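Local coordinates for protein tyrosyl-DNA phosphodiesterase 2 (Danio rerio, PDB 4F1H) that is a DNase I-like member of the endonuclease/exonuclease/phosphatase family that binds DNA and a magnesium ion, at residues A150-L155 and C203-I208; R184-T189 and W242-T247. All blocks are in the same frame, centred on the assembly; numbering follows the deposited sequence.

Contact 1 of 2, residues A150-L155 and C203-I208; sequences AGDTNL and CRFDRI. With nucleotides of chain A.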
ATOM      1  N   ALA B 150      -1.670 -17.906   2.290  1.00 14.77           N
ATOM      2  CA  ALA B 150      -1.675 -17.901   0.829  1.00 14.60           C
ATOM      3  C   ALA B 150      -3.117 -17.789   0.430  1.00 19.59           C
ATOM      4  O   ALA B 150      -3.961 -18.541   0.910  1.00 18.75           O
ATOM      5  CB  ALA B 150      -1.058 -19.203   0.261  1.00 15.87           C
ATOM      6  N   GLY B 151      -3.415 -16.854  -0.447  1.00 14.09           N
ATOM      7  CA  GLY B 151      -4.794 -16.746  -0.901  1.00 14.93           C
ATOM      8  C   GLY B 151      -4.978 -15.773  -2.033  1.00 17.77           C
ATOM      9  O   GLY B 151      -4.036 -15.173  -2.532  1.00 15.62           O
ATOM     10  N   ASP B 152      -6.228 -15.649  -2.456  1.00 16.45           N
ATOM     11  CA  ASP B 152      -6.589 -14.676  -3.463  1.00 14.63           C
ATOM     12  C   ASP B 152      -6.931 -13.422  -2.695  1.00 14.31           C
ATOM     13  O   ASP B 152      -8.038 -13.299  -2.156  1.00 15.29           O
ATOM     14  CB  ASP B 152      -7.783 -15.154  -4.281  1.00 17.60           C
ATOM     15  CG  ASP B 152      -8.216 -14.117  -5.306  1.00 15.54           C
ATOM     16  OD1 ASP B 152      -7.611 -13.016  -5.342  1.00 16.77           O
ATOM     17  OD2 ASP B 152      -9.175 -14.396  -6.041  1.00 17.13           O
ATOM     18  N   THR B 153      -5.961 -12.517  -2.613  1.00 15.55           N
ATOM     19  CA  THR B 153      -6.104 -11.323  -1.799  1.00 15.68           C
ATOM     20  C   THR B 153      -6.829 -10.206  -2.560  1.00 17.10           C
ATOM     21  O   THR B 153      -7.189  -9.216  -1.945  1.00 15.31           O
ATOM     22  CB  THR B 153      -4.737 -10.769  -1.409  1.00 14.90           C
ATOM     23  OG1 THR B 153      -4.097 -10.218  -2.582  1.00 16.53           O
ATOM     24  CG2 THR B 153      -3.863 -11.817  -0.741  1.00 14.95           C
ATOM     25  N   ASN B 154      -6.986 -10.323  -3.896  1.00 14.86           N
ATOM     26  CA  ASN B 154      -7.519  -9.226  -4.709  1.00 15.02           C
ATOM     27  C   ASN B 154      -6.796  -7.892  -4.522  1.00 15.47           C
ATOM     28  O   ASN B 154      -7.347  -6.812  -4.821  1.00 18.48           O
ATOM     29  CB  ASN B 154      -9.033  -9.074  -4.476  1.00 17.83           C
ATOM     30  CG  ASN B 154      -9.810 -10.065  -5.274  1.00 15.78           C
ATOM     31  OD1 ASN B 154      -9.740 -10.037  -6.505  1.00 18.16           O
ATOM     32  ND2 ASN B 154     -10.563 -10.952  -4.610  1.00 15.50           N
ATOM     33  N   LEU B 155      -5.568  -7.965  -4.032  1.00 15.60           N
ATOM     34  CA  LEU B 155      -4.849  -6.727  -3.671  1.00 15.74           C
ATOM     35  C   LEU B 155      -4.231  -6.015  -4.853  1.00 19.74           C
ATOM     36  O   LEU B 155      -3.779  -6.615  -5.844  1.00 18.60           O
ATOM     37  CB  LEU B 155      -3.723  -7.028  -2.664  1.00 14.67           C
ATOM     38  CG  LEU B 155      -4.282  -7.237  -1.249  1.00 15.08           C
ATOM     39  CD1 LEU B 155      -3.183  -7.851  -0.343  1.00 15.60           C
ATOM     40  CD2 LEU B 155      -4.946  -5.981  -0.617  1.00 17.45           C
ATOM     41  N   CYS B 203      -3.069  -8.588 -13.152  1.00 19.59           N
ATOM     42  CA  CYS B 203      -3.138  -8.271 -11.726  1.00 15.54           C
ATOM     43  C   CYS B 203      -2.439  -9.324 -10.875  1.00 15.51           C
ATOM     44  O   CYS B 203      -2.456 -10.532 -11.212  1.00 20.24           O
ATOM     45  CB  CYS B 203      -4.607  -8.264 -11.312  1.00 15.93           C
ATOM     46  SG  CYS B 203      -5.553  -7.001 -12.212  1.00 20.97           S
ATOM     47  N   ARG B 204      -1.799  -8.888  -9.797  1.00 15.29           N
ATOM     48  CA  ARG B 204      -1.140  -9.848  -8.909  1.00 18.78           C
ATOM     49  C   ARG B 204      -2.037 -10.036  -7.678  1.00 18.15           C
ATOM     50  O   ARG B 204      -1.757  -9.531  -6.604  1.00 15.55           O
ATOM     51  CB  ARG B 204       0.266  -9.375  -8.513  1.00 17.71           C
ATOM     52  CG  ARG B 204       1.078 -10.470  -7.759  1.00 17.23           C
ATOM     53  CD  ARG B 204       2.545 -10.084  -7.590  1.00 16.14           C
ATOM     54  NE  ARG B 204       2.747  -9.032  -6.576  1.00 18.49           N
ATOM     55  CZ  ARG B 204       2.932  -9.246  -5.274  1.00 18.49           C
ATOM     56  NH1 ARG B 204       2.888 -10.485  -4.767  1.00 17.87           N
ATOM     57  NH2 ARG B 204       3.143  -8.224  -4.469  1.00 21.94           N
ATOM     58  N   PHE B 205      -3.126 -10.770  -7.864  1.00 15.46           N
ATOM     59  CA  PHE B 205      -4.156 -10.929  -6.816  1.00 15.13           C
ATOM     60  C   PHE B 205      -3.775 -12.029  -5.828  1.00 15.51           C
ATOM     61  O   PHE B 205      -4.131 -11.965  -4.645  1.00 16.27           O
ATOM     62  CB  PHE B 205      -5.510 -11.298  -7.471  1.00 14.09           C
ATOM     63  CG  PHE B 205      -6.206 -10.141  -8.164  1.00 15.09           C
ATOM     64  CD1 PHE B 205      -5.915  -8.806  -7.829  1.00 16.30           C
ATOM     65  CD2 PHE B 205      -7.172 -10.402  -9.133  1.00 16.72           C
ATOM     66  CE1 PHE B 205      -6.602  -7.750  -8.488  1.00 16.26           C
ATOM     67  CE2 PHE B 205      -7.831  -9.371  -9.779  1.00 18.99           C
ATOM     68  CZ  PHE B 205      -7.548  -8.036  -9.435  1.00 14.93           C
ATOM     69  N   ASP B 206      -3.063 -13.047  -6.322  1.00 15.17           N
ATOM     70  CA  ASP B 206      -2.753 -14.197  -5.504  1.00 13.87           C
ATOM     71  C   ASP B 206      -1.388 -13.978  -4.914  1.00 14.87           C
ATOM     72  O   ASP B 206      -0.415 -13.747  -5.654  1.00 15.71           O
ATOM     73  CB  ASP B 206      -2.814 -15.420  -6.411  1.00 13.58           C
ATOM     74  CG  ASP B 206      -4.211 -15.572  -6.999  1.00 17.00           C
ATOM     75  OD1 ASP B 206      -5.113 -16.070  -6.261  1.00 18.62           O
ATOM     76  OD2 ASP B 206      -4.467 -15.111  -8.139  1.00 17.37           O
ATOM     77  N   ARG B 207      -1.318 -14.025  -3.580  1.00 14.25           N
ATOM     78  CA  ARG B 207      -0.096 -13.681  -2.859  1.00 14.98           C
ATOM     79  C   ARG B 207       0.126 -14.598  -1.688  1.00 16.69           C
ATOM     80  O   ARG B 207      -0.829 -15.161  -1.142  1.00 15.55           O
ATOM     81  CB  ARG B 207      -0.120 -12.222  -2.342  1.00 16.83           C
ATOM     82  CG  ARG B 207      -0.451 -11.172  -3.425  1.00 16.50           C
ATOM     83  CD  ARG B 207      -0.278  -9.739  -2.901  1.00 15.56           C
ATOM     84  NE  ARG B 207      -0.553  -8.837  -4.014  1.00 18.30           N
ATOM     85  CZ  ARG B 207      -0.182  -7.556  -4.092  1.00 22.43           C
ATOM     86  NH1 ARG B 207       0.471  -6.965  -3.090  1.00 21.92           N
ATOM     87  NH2 ARG B 207      -0.476  -6.866  -5.196  1.00 21.32           N
ATOM     88  N   ILE B 208       1.394 -14.753  -1.315  1.00 16.05           N
ATOM     89  CA  ILE B 208       1.795 -15.578  -0.165  1.00 14.79           C
ATOM     90  C   ILE B 208       2.571 -14.699   0.794  1.00 18.33           C
ATOM     91  O   ILE B 208       3.539 -14.011   0.374  1.00 18.08           O
ATOM     92  CB  ILE B 208       2.743 -16.709  -0.600  1.00 16.64           C
ATOM     93  CG1 ILE B 208       2.100 -17.527  -1.725  1.00 20.32           C
ATOM     94  CG2 ILE B 208       3.142 -17.576   0.580  1.00 19.48           C
ATOM     95  CD1 ILE B 208       3.096 -18.494  -2.399  1.00 23.64           C
TER
ATOM     96  OP3  DT A   1     -12.220 -12.526  -6.699  1.00 19.08           O
ATOM     97  P    DT A   1     -11.495 -12.623  -8.004  0.68 15.64           P
ATOM     98  OP1  DT A   1     -11.518 -13.922  -8.659  1.00 24.80           O
ATOM     99  OP2  DT A   1     -10.031 -12.306  -7.860  1.00 23.87           O
ATOM    100  O5'  DT A   1     -12.093 -11.472  -8.916  1.00 20.96           O
ATOM    101  C5'  DT A   1     -11.799 -11.522 -10.323  1.00 21.57           C
ATOM    102  C4'  DT A   1     -12.530 -10.355 -10.952  1.00 19.57           C
ATOM    103  O4'  DT A   1     -13.934 -10.733 -11.000  1.00 20.94           O
ATOM    104  C3'  DT A   1     -12.445  -9.024 -10.195  1.00 21.42           C
ATOM    105  O3'  DT A   1     -12.520  -7.946 -11.146  1.00 20.66           O
ATOM    106  C2'  DT A   1     -13.704  -9.032  -9.332  1.00 19.11           C
ATOM    107  C1'  DT A   1     -14.684  -9.736 -10.271  1.00 19.91           C
ATOM    108  N1   DT A   1     -15.841 -10.368  -9.572  1.00 19.76           N
ATOM    109  C2   DT A   1     -17.108  -9.901  -9.867  1.00 29.08           C
ATOM    110  O2   DT A   1     -17.322  -8.975 -10.665  1.00 29.51           O
ATOM    111  N3   DT A   1     -18.109 -10.531  -9.176  1.00 28.47           N
ATOM    112  C4   DT A   1     -17.996 -11.568  -8.254  1.00 29.92           C
ATOM    113  O4   DT A   1     -18.993 -12.068  -7.700  1.00 24.66           O
ATOM    114  C5   DT A   1     -16.631 -11.998  -8.008  1.00 23.86           C
ATOM    115  C7   DT A   1     -16.347 -13.077  -7.007  1.00 17.71           C
ATOM    116  C6   DT A   1     -15.624 -11.401  -8.663  1.00 21.09           C
ATOM    117  P    DC A   3      -7.117  -2.937 -12.173  0.81 20.48           P
ATOM    118  OP1  DC A   3      -7.362  -3.173 -10.745  1.00 24.01           O
ATOM    119  OP2  DC A   3      -7.315  -1.560 -12.747  1.00 24.58           O
ATOM    120  O5'  DC A   3      -5.638  -3.391 -12.537  1.00 22.63           O
ATOM    121  C5'  DC A   3      -5.340  -3.554 -13.948  1.00 18.54           C
ATOM    122  C4'  DC A   3      -3.889  -3.944 -14.035  1.00 18.02           C
ATOM    123  O4'  DC A   3      -3.531  -4.280 -15.427  1.00 20.48           O
ATOM    124  C3'  DC A   3      -2.911  -2.883 -13.548  1.00 23.60           C
ATOM    125  O3'  DC A   3      -1.990  -3.557 -12.693  1.00 24.12           O
ATOM    126  C2'  DC A   3      -2.284  -2.370 -14.859  1.00 21.22           C
ATOM    127  C1'  DC A   3      -2.292  -3.636 -15.712  1.00 20.11           C
ATOM    128  N1   DC A   3      -2.367  -3.418 -17.180  1.00 22.02           N
ATOM    129  C2   DC A   3      -1.443  -4.099 -17.987  1.00 23.36           C
ATOM    130  O2   DC A   3      -0.576  -4.815 -17.460  1.00 23.31           O
ATOM    131  N3   DC A   3      -1.524  -3.921 -19.338  1.00 29.95           N
ATOM    132  C4   DC A   3      -2.475  -3.119 -19.844  1.00 34.52           C
ATOM    133  N4   DC A   3      -2.508  -2.979 -21.179  1.00 37.97           N
ATOM    134  C5   DC A   3      -3.428  -2.424 -19.025  1.00 33.67           C
ATOM    135  C6   DC A   3      -3.342  -2.611 -17.699  1.00 24.59           C
TER
HETATM  136  O   HOH W   1      -2.427  -6.467  -8.273  1.00 22.31           O
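The F205 ring is sandwiched: C203 CB sits over the centre of one face, N154 OD1 lies 3.7 Å above the opposite face toward the rim, and L155 O meets the edge in plane. The R207 guanidinium is held likewise, with R204 NH2 over one face and L155 CB centred on the other. Extended from CG to NE, the R207 chain reaches back so that NE (2.9 Å) and NH2 both grip R204 O at the guanidinium's edge, fixing its rotation; D157 adds a salt bridge.

Between these groups, F205 O takes T153 N and T153 OG1 (2.7 Å) from opposite faces of its carbonyl plane. T153 OG1 also accepts from L155 N, an ST turn, while D152 OD1 accepts from N154 N, an Asx turn. Beyond the turns, N154 ND2 donates to OP3 of DT1 of chain A at 3.1 Å and also bonds L117 O. D152 OD2 is hydrogen-bonded by N10 ND2.

Farther along, G151 and R207 form an antiparallel hydrogen-bonded pair. The buried segment 150-155 thus leaves strand 145-150 along strand 202-211 and enters the loop before helix 157-161, with helix 124-140 against L155 and strand 243-249 against D206 and I208.

Contact 2 of 2, residues R184-T189 and W242-T247; sequences RYTWDT and WGIYCT. With nucleotides of chain A.
W242 N donates to T186 O at 2.8 Å with a nearly straight N-H (164°), tying the start of segment 242-247 to the loop before strand 187-188. The indole edge also meets this backbone: Y185 O lies in its plane, 3.4 Å from W242 CD1. There, a water accepts from W242 NE1 (2.9 Å) and donates to D188 OD2 (2.6 Å), bridging two side chains that come no nearer than 4.2 Å, D188 CB to W242 NE1. D188 CG lies anti to the backbone N (chi1 -180°), which brings the carboxylate to this water; R202 forms a salt bridge with D188 OD2, and OD1 accepts from A191 N. Farther in, T186 CG2 only brushes I244 CD1.

On the DNA side, R184 NH1 donates to OP1 of DG5 of chain A at 3.2 Å, with the phosphate oxygen in the guanidinium plane and Y185 OH over the centre of one face. E181 is a second partner of that arginine. The W187 ring packs against C5' of DT1 of chain A, and D240 accepts from W187 NE1. T186 and W187 both face C203 of strand 202-211, a classic beta bulge, here set at the DNA-binding surface of a DNase I-like fold.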
ATOM      1  N   ARG B 184       4.862 -13.011 -12.034  1.00 19.21           N
ATOM      2  CA  ARG B 184       4.205 -11.825 -11.433  1.00 16.51           C
ATOM      3  C   ARG B 184       2.662 -11.817 -11.483  1.00 18.82           C
ATOM      4  O   ARG B 184       1.998 -11.786 -10.435  1.00 22.79           O
ATOM      5  CB  ARG B 184       4.706 -10.580 -12.159  1.00 18.81           C
ATOM      6  CG  ARG B 184       4.187  -9.283 -11.587  1.00 19.67           C
ATOM      7  CD  ARG B 184       4.931  -8.107 -12.249  1.00 22.16           C
ATOM      8  NE  ARG B 184       4.329  -6.858 -11.787  1.00 26.98           N
ATOM      9  CZ  ARG B 184       4.796  -5.649 -12.079  1.00 33.86           C
ATOM     10  NH1 ARG B 184       5.893  -5.523 -12.813  1.00 37.40           N
ATOM     11  NH2 ARG B 184       4.185  -4.583 -11.599  1.00 31.17           N
ATOM     12  N   TYR B 185       2.090 -11.845 -12.680  1.00 18.50           N
ATOM     13  CA  TYR B 185       0.647 -11.645 -12.799  1.00 19.56           C
ATOM     14  C   TYR B 185      -0.052 -12.963 -12.622  1.00 17.17           C
ATOM     15  O   TYR B 185       0.324 -13.974 -13.257  1.00 19.76           O
ATOM     16  CB  TYR B 185       0.294 -11.065 -14.178  1.00 16.60           C
ATOM     17  CG  TYR B 185       1.053  -9.812 -14.433  1.00 17.55           C
ATOM     18  CD1 TYR B 185       0.878  -8.704 -13.599  1.00 18.09           C
ATOM     19  CD2 TYR B 185       1.972  -9.733 -15.480  1.00 24.05           C
ATOM     20  CE1 TYR B 185       1.595  -7.516 -13.820  1.00 19.58           C
ATOM     21  CE2 TYR B 185       2.695  -8.564 -15.698  1.00 27.20           C
ATOM     22  CZ  TYR B 185       2.493  -7.462 -14.866  1.00 24.14           C
ATOM     23  OH  TYR B 185       3.218  -6.302 -15.088  1.00 26.63           O
ATOM     24  N   THR B 186      -1.080 -12.975 -11.772  1.00 16.65           N
ATOM     25  CA  THR B 186      -1.790 -14.229 -11.468  1.00 14.36           C
ATOM     26  C   THR B 186      -3.224 -14.212 -11.990  1.00 15.73           C
ATOM     27  O   THR B 186      -3.921 -15.236 -12.034  1.00 16.41           O
ATOM     28  CB  THR B 186      -1.808 -14.551  -9.954  1.00 15.53           C
ATOM     29  OG1 THR B 186      -2.659 -13.615  -9.267  1.00 15.42           O
ATOM     30  CG2 THR B 186      -0.398 -14.515  -9.307  1.00 15.96           C
ATOM     31  N   TRP B 187      -3.678 -13.040 -12.424  1.00 14.71           N
ATOM     32  CA  TRP B 187      -5.000 -12.928 -13.081  1.00 13.64           C
ATOM     33  C   TRP B 187      -4.756 -12.006 -14.273  1.00 18.39           C
ATOM     34  O   TRP B 187      -4.511 -10.815 -14.084  1.00 19.26           O
ATOM     35  CB  TRP B 187      -6.010 -12.296 -12.092  1.00 15.36           C
ATOM     36  CG  TRP B 187      -7.448 -12.369 -12.559  1.00 16.32           C
ATOM     37  CD1 TRP B 187      -8.324 -13.438 -12.448  1.00 19.60           C
ATOM     38  CD2 TRP B 187      -8.159 -11.337 -13.232  1.00 16.63           C
ATOM     39  NE1 TRP B 187      -9.557 -13.092 -12.991  1.00 19.46           N
ATOM     40  CE2 TRP B 187      -9.460 -11.813 -13.490  1.00 18.73           C
ATOM     41  CE3 TRP B 187      -7.811 -10.042 -13.636  1.00 21.90           C
ATOM     42  CZ2 TRP B 187     -10.421 -11.033 -14.133  1.00 20.00           C
ATOM     43  CZ3 TRP B 187      -8.766  -9.268 -14.275  1.00 23.25           C
ATOM     44  CH2 TRP B 187     -10.057  -9.764 -14.505  1.00 20.04           C
ATOM     45  N   ASP B 188      -4.804 -12.552 -15.493  1.00 17.84           N
ATOM     46  CA  ASP B 188      -4.243 -11.853 -16.678  1.00 15.74           C
ATOM     47  C   ASP B 188      -5.171 -12.106 -17.837  1.00 17.89           C
ATOM     48  O   ASP B 188      -5.233 -13.233 -18.366  1.00 20.84           O
ATOM     49  CB  ASP B 188      -2.882 -12.467 -16.949  1.00 17.73           C
ATOM     50  CG  ASP B 188      -2.161 -11.850 -18.139  1.00 25.89           C
ATOM     51  OD1 ASP B 188      -2.816 -11.379 -19.073  1.00 23.09           O
ATOM     52  OD2 ASP B 188      -0.903 -11.890 -18.159  1.00 23.47           O
ATOM     53  N   THR B 189      -5.965 -11.087 -18.204  1.00 20.62           N
ATOM     54  CA  THR B 189      -6.997 -11.338 -19.201  1.00 18.66           C
ATOM     55  C   THR B 189      -6.431 -11.384 -20.640  1.00 27.66           C
ATOM     56  O   THR B 189      -7.140 -11.764 -21.574  1.00 29.61           O
ATOM     57  CB  THR B 189      -8.095 -10.295 -19.161  1.00 23.43           C
ATOM     58  OG1 THR B 189      -7.523  -9.011 -19.445  1.00 21.29           O
ATOM     59  CG2 THR B 189      -8.757 -10.261 -17.791  1.00 23.42           C
ATOM     60  N   TRP B 242      -4.098 -18.031 -12.504  1.00 13.84           N
ATOM     61  CA  TRP B 242      -3.018 -19.002 -12.501  1.00 15.70           C
ATOM     62  C   TRP B 242      -2.832 -19.464 -11.051  1.00 16.13           C
ATOM     63  O   TRP B 242      -3.125 -18.710 -10.103  1.00 19.48           O
ATOM     64  CB  TRP B 242      -1.739 -18.351 -13.009  1.00 15.75           C
ATOM     65  CG  TRP B 242      -1.841 -17.718 -14.386  1.00 14.43           C
ATOM     66  CD1 TRP B 242      -1.261 -16.550 -14.754  1.00 17.69           C
ATOM     67  CD2 TRP B 242      -2.469 -18.247 -15.567  1.00 16.27           C
ATOM     68  NE1 TRP B 242      -1.499 -16.298 -16.075  1.00 16.91           N
ATOM     69  CE2 TRP B 242      -2.226 -17.329 -16.606  1.00 20.08           C
ATOM     70  CE3 TRP B 242      -3.199 -19.398 -15.846  1.00 18.80           C
ATOM     71  CZ2 TRP B 242      -2.719 -17.524 -17.912  1.00 17.74           C
ATOM     72  CZ3 TRP B 242      -3.667 -19.596 -17.140  1.00 17.61           C
ATOM     73  CH2 TRP B 242      -3.422 -18.667 -18.146  1.00 16.73           C
ATOM     74  N   GLY B 243      -2.402 -20.714 -10.854  1.00 15.53           N
ATOM     75  CA  GLY B 243      -2.079 -21.166  -9.518  1.00 15.76           C
ATOM     76  C   GLY B 243      -0.649 -20.816  -9.164  1.00 17.66           C
ATOM     77  O   GLY B 243       0.167 -20.528 -10.040  1.00 16.34           O
ATOM     78  N   ILE B 244      -0.340 -20.794  -7.868  1.00 13.51           N
ATOM     79  CA  ILE B 244       1.042 -20.578  -7.433  1.00 12.55           C
ATOM     80  C   ILE B 244       1.556 -21.880  -6.827  1.00 16.13           C
ATOM     81  O   ILE B 244       0.917 -22.443  -5.937  1.00 18.79           O
ATOM     82  CB  ILE B 244       1.143 -19.498  -6.352  1.00 16.25           C
ATOM     83  CG1 ILE B 244       0.728 -18.135  -6.920  1.00 16.48           C
ATOM     84  CG2 ILE B 244       2.593 -19.355  -5.853  1.00 19.19           C
ATOM     85  CD1 ILE B 244       0.626 -17.030  -5.846  1.00 20.22           C
ATOM     86  N   TYR B 245       2.701 -22.389  -7.322  1.00 14.11           N
ATOM     87  CA  TYR B 245       3.444 -23.444  -6.618  1.00 16.82           C
ATOM     88  C   TYR B 245       4.659 -22.812  -5.908  1.00 18.84           C
ATOM     89  O   TYR B 245       5.383 -21.985  -6.485  1.00 18.33           O
ATOM     90  CB  TYR B 245       3.917 -24.519  -7.600  1.00 14.61           C
ATOM     91  CG  TYR B 245       4.822 -25.561  -6.960  1.00 16.01           C
ATOM     92  CD1 TYR B 245       4.324 -26.481  -6.044  1.00 15.69           C
ATOM     93  CD2 TYR B 245       6.170 -25.633  -7.312  1.00 20.51           C
ATOM     94  CE1 TYR B 245       5.153 -27.434  -5.464  1.00 17.20           C
ATOM     95  CE2 TYR B 245       6.990 -26.579  -6.749  1.00 20.42           C
ATOM     96  CZ  TYR B 245       6.485 -27.459  -5.829  1.00 20.49           C
ATOM     97  OH  TYR B 245       7.329 -28.381  -5.253  1.00 21.11           O
ATOM     98  N   CYS B 246       4.887 -23.149  -4.642  1.00 15.57           N
ATOM     99  CA  CYS B 246       6.027 -22.532  -3.962  1.00 17.80           C
ATOM    100  C   CYS B 246       6.657 -23.498  -2.980  1.00 18.94           C
ATOM    101  O   CYS B 246       5.951 -24.224  -2.280  1.00 18.03           O
ATOM    102  CB  CYS B 246       5.574 -21.272  -3.202  1.00 20.76           C
ATOM    103  SG  CYS B 246       6.932 -20.212  -2.655  1.00 26.12           S
ATOM    104  N   THR B 247       7.982 -23.507  -2.915  1.00 17.86           N
ATOM    105  CA  THR B 247       8.682 -24.270  -1.879  1.00 18.54           C
ATOM    106  C   THR B 247       9.409 -23.376  -0.876  1.00 19.18           C
ATOM    107  O   THR B 247       9.730 -22.217  -1.163  1.00 20.59           O
ATOM    108  CB  THR B 247       9.716 -25.249  -2.463  1.00 19.90           C
ATOM    109  OG1 THR B 247      10.637 -24.515  -3.275  1.00 22.80           O
ATOM    110  CG2 THR B 247       9.073 -26.289  -3.321  1.00 18.25           C
TER
ATOM    111  P    DA A   4      -0.908  -2.739 -11.828  0.61 17.60           P
ATOM    112  OP1  DA A   4      -0.486  -3.609 -10.701  1.00 22.06           O
ATOM    113  OP2  DA A   4      -1.497  -1.413 -11.489  1.00 28.77           O
ATOM    114  O5'  DA A   4       0.282  -2.496 -12.849  1.00 21.94           O
ATOM    115  C5'  DA A   4       1.016  -3.623 -13.356  1.00 25.18           C
ATOM    116  C4'  DA A   4       2.018  -3.102 -14.356  1.00 25.39           C
ATOM    117  O4'  DA A   4       1.326  -2.691 -15.565  1.00 27.49           O
ATOM    118  C3'  DA A   4       2.833  -1.881 -13.911  1.00 28.57           C
ATOM    119  O3'  DA A   4       4.143  -2.257 -14.294  1.00 30.28           O
ATOM    120  C2'  DA A   4       2.287  -0.715 -14.748  1.00 26.99           C
ATOM    121  C1'  DA A   4       1.896  -1.461 -16.021  1.00 24.70           C
ATOM    122  N9   DA A   4       0.843  -0.850 -16.828  1.00 23.82           N
ATOM    123  C8   DA A   4      -0.224  -0.093 -16.404  1.00 24.70           C
ATOM    124  N7   DA A   4      -1.022   0.284 -17.388  1.00 26.60           N
ATOM    125  C5   DA A   4      -0.453  -0.290 -18.524  1.00 30.44           C
ATOM    126  C6   DA A   4      -0.835  -0.253 -19.894  1.00 32.75           C
ATOM    127  N6   DA A   4      -1.927   0.396 -20.342  1.00 35.67           N
ATOM    128  N1   DA A   4      -0.052  -0.922 -20.778  1.00 33.74           N
ATOM    129  C2   DA A   4       1.035  -1.576 -20.324  1.00 34.25           C
ATOM    130  N3   DA A   4       1.493  -1.673 -19.066  1.00 34.74           N
ATOM    131  C4   DA A   4       0.683  -1.006 -18.202  1.00 29.52           C
ATOM    132  P    DG A   5       5.425  -1.434 -13.792  0.61 25.34           P
ATOM    133  OP1  DG A   5       6.494  -2.425 -13.480  1.00 35.15           O
ATOM    134  OP2  DG A   5       4.991  -0.450 -12.749  1.00 30.39           O
ATOM    135  O5'  DG A   5       5.828  -0.619 -15.095  1.00 28.96           O
ATOM    136  C5'  DG A   5       6.106  -1.378 -16.278  1.00 38.94           C
ATOM    137  C4'  DG A   5       6.062  -0.529 -17.545  1.00 38.64           C
ATOM    138  O4'  DG A   5       4.724  -0.015 -17.804  1.00 35.33           O
ATOM    139  C3'  DG A   5       6.935   0.720 -17.567  1.00 47.36           C
ATOM    140  O3'  DG A   5       7.302   0.913 -18.917  1.00 55.07           O
ATOM    141  C2'  DG A   5       5.964   1.827 -17.172  1.00 42.85           C
ATOM    142  C1'  DG A   5       4.804   1.375 -18.057  1.00 39.98           C
ATOM    143  N9   DG A   5       3.508   1.968 -17.738  1.00 37.58           N
ATOM    144  C8   DG A   5       3.039   2.371 -16.502  1.00 37.73           C
ATOM    145  N7   DG A   5       1.828   2.861 -16.557  1.00 34.25           N
ATOM    146  C5   DG A   5       1.465   2.774 -17.907  1.00 30.91           C
ATOM    147  C6   DG A   5       0.266   3.155 -18.572  1.00 41.19           C
ATOM    148  O6   DG A   5      -0.784   3.660 -18.097  1.00 38.62           O
ATOM    149  N1   DG A   5       0.351   2.879 -19.946  1.00 40.04           N
ATOM    150  C2   DG A   5       1.437   2.320 -20.584  1.00 45.64           C
ATOM    151  N2   DG A   5       1.310   2.143 -21.909  1.00 48.06           N
ATOM    152  N3   DG A   5       2.564   1.961 -19.966  1.00 37.65           N
ATOM    153  C4   DG A   5       2.501   2.223 -18.634  1.00 34.54           C
ATOM    154  OP3  DT A   1     -12.220 -12.526  -6.699  1.00 19.08           O
ATOM    155  P    DT A   1     -11.495 -12.623  -8.004  0.68 15.64           P
ATOM    156  OP1  DT A   1     -11.518 -13.922  -8.659  1.00 24.80           O
ATOM    157  OP2  DT A   1     -10.031 -12.306  -7.860  1.00 23.87           O
ATOM    158  O5'  DT A   1     -12.093 -11.472  -8.916  1.00 20.96           O
ATOM    159  C5'  DT A   1     -11.799 -11.522 -10.323  1.00 21.57           C
ATOM    160  C4'  DT A   1     -12.530 -10.355 -10.952  1.00 19.57           C
ATOM    161  O4'  DT A   1     -13.934 -10.733 -11.000  1.00 20.94           O
ATOM    162  C3'  DT A   1     -12.445  -9.024 -10.195  1.00 21.42           C
ATOM    163  O3'  DT A   1     -12.520  -7.946 -11.146  1.00 20.66           O
ATOM    164  C2'  DT A   1     -13.704  -9.032  -9.332  1.00 19.11           C
ATOM    165  C1'  DT A   1     -14.684  -9.736 -10.271  1.00 19.91           C
ATOM    166  N1   DT A   1     -15.841 -10.368  -9.572  1.00 19.76           N
ATOM    167  C2   DT A   1     -17.108  -9.901  -9.867  1.00 29.08           C
ATOM    168  O2   DT A   1     -17.322  -8.975 -10.665  1.00 29.51           O
ATOM    169  N3   DT A   1     -18.109 -10.531  -9.176  1.00 28.47           N
ATOM    170  C4   DT A   1     -17.996 -11.568  -8.254  1.00 29.92           C
ATOM    171  O4   DT A   1     -18.993 -12.068  -7.700  1.00 24.66           O
ATOM    172  C5   DT A   1     -16.631 -11.998  -8.008  1.00 23.86           C
ATOM    173  C7   DT A   1     -16.347 -13.077  -7.007  1.00 17.71           C
ATOM    174  C6   DT A   1     -15.624 -11.401  -8.663  1.00 21.09           C
TER
HETATM  175  O   HOH W   2       0.092 -14.183 -17.295  1.00 23.49           O

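In the fold
The two contacts lie about 9 Å apart, centre to centre, and interlock along the chain: 150-155 comes first, then 184-189, 203-208 and 242-247, so that their segments alternate. Strand 202-211 joins them, pairing with strand 145-150 in contact 1 and also with strand 187-188, which carries part of contact 2, all within one sheet. Strand 243-249 belongs to the other sheet, and contact 2 therefore spans the two layers of the fold. The contacts meet directly where D206 OD2 lies 2.6 Å from T186 OG1, a probable hydrogen bond. Such interleaving brings distant parts of the sequence together around the DNA: N154 of contact 1 and W187 of contact 2 both meet DT1 of chain A.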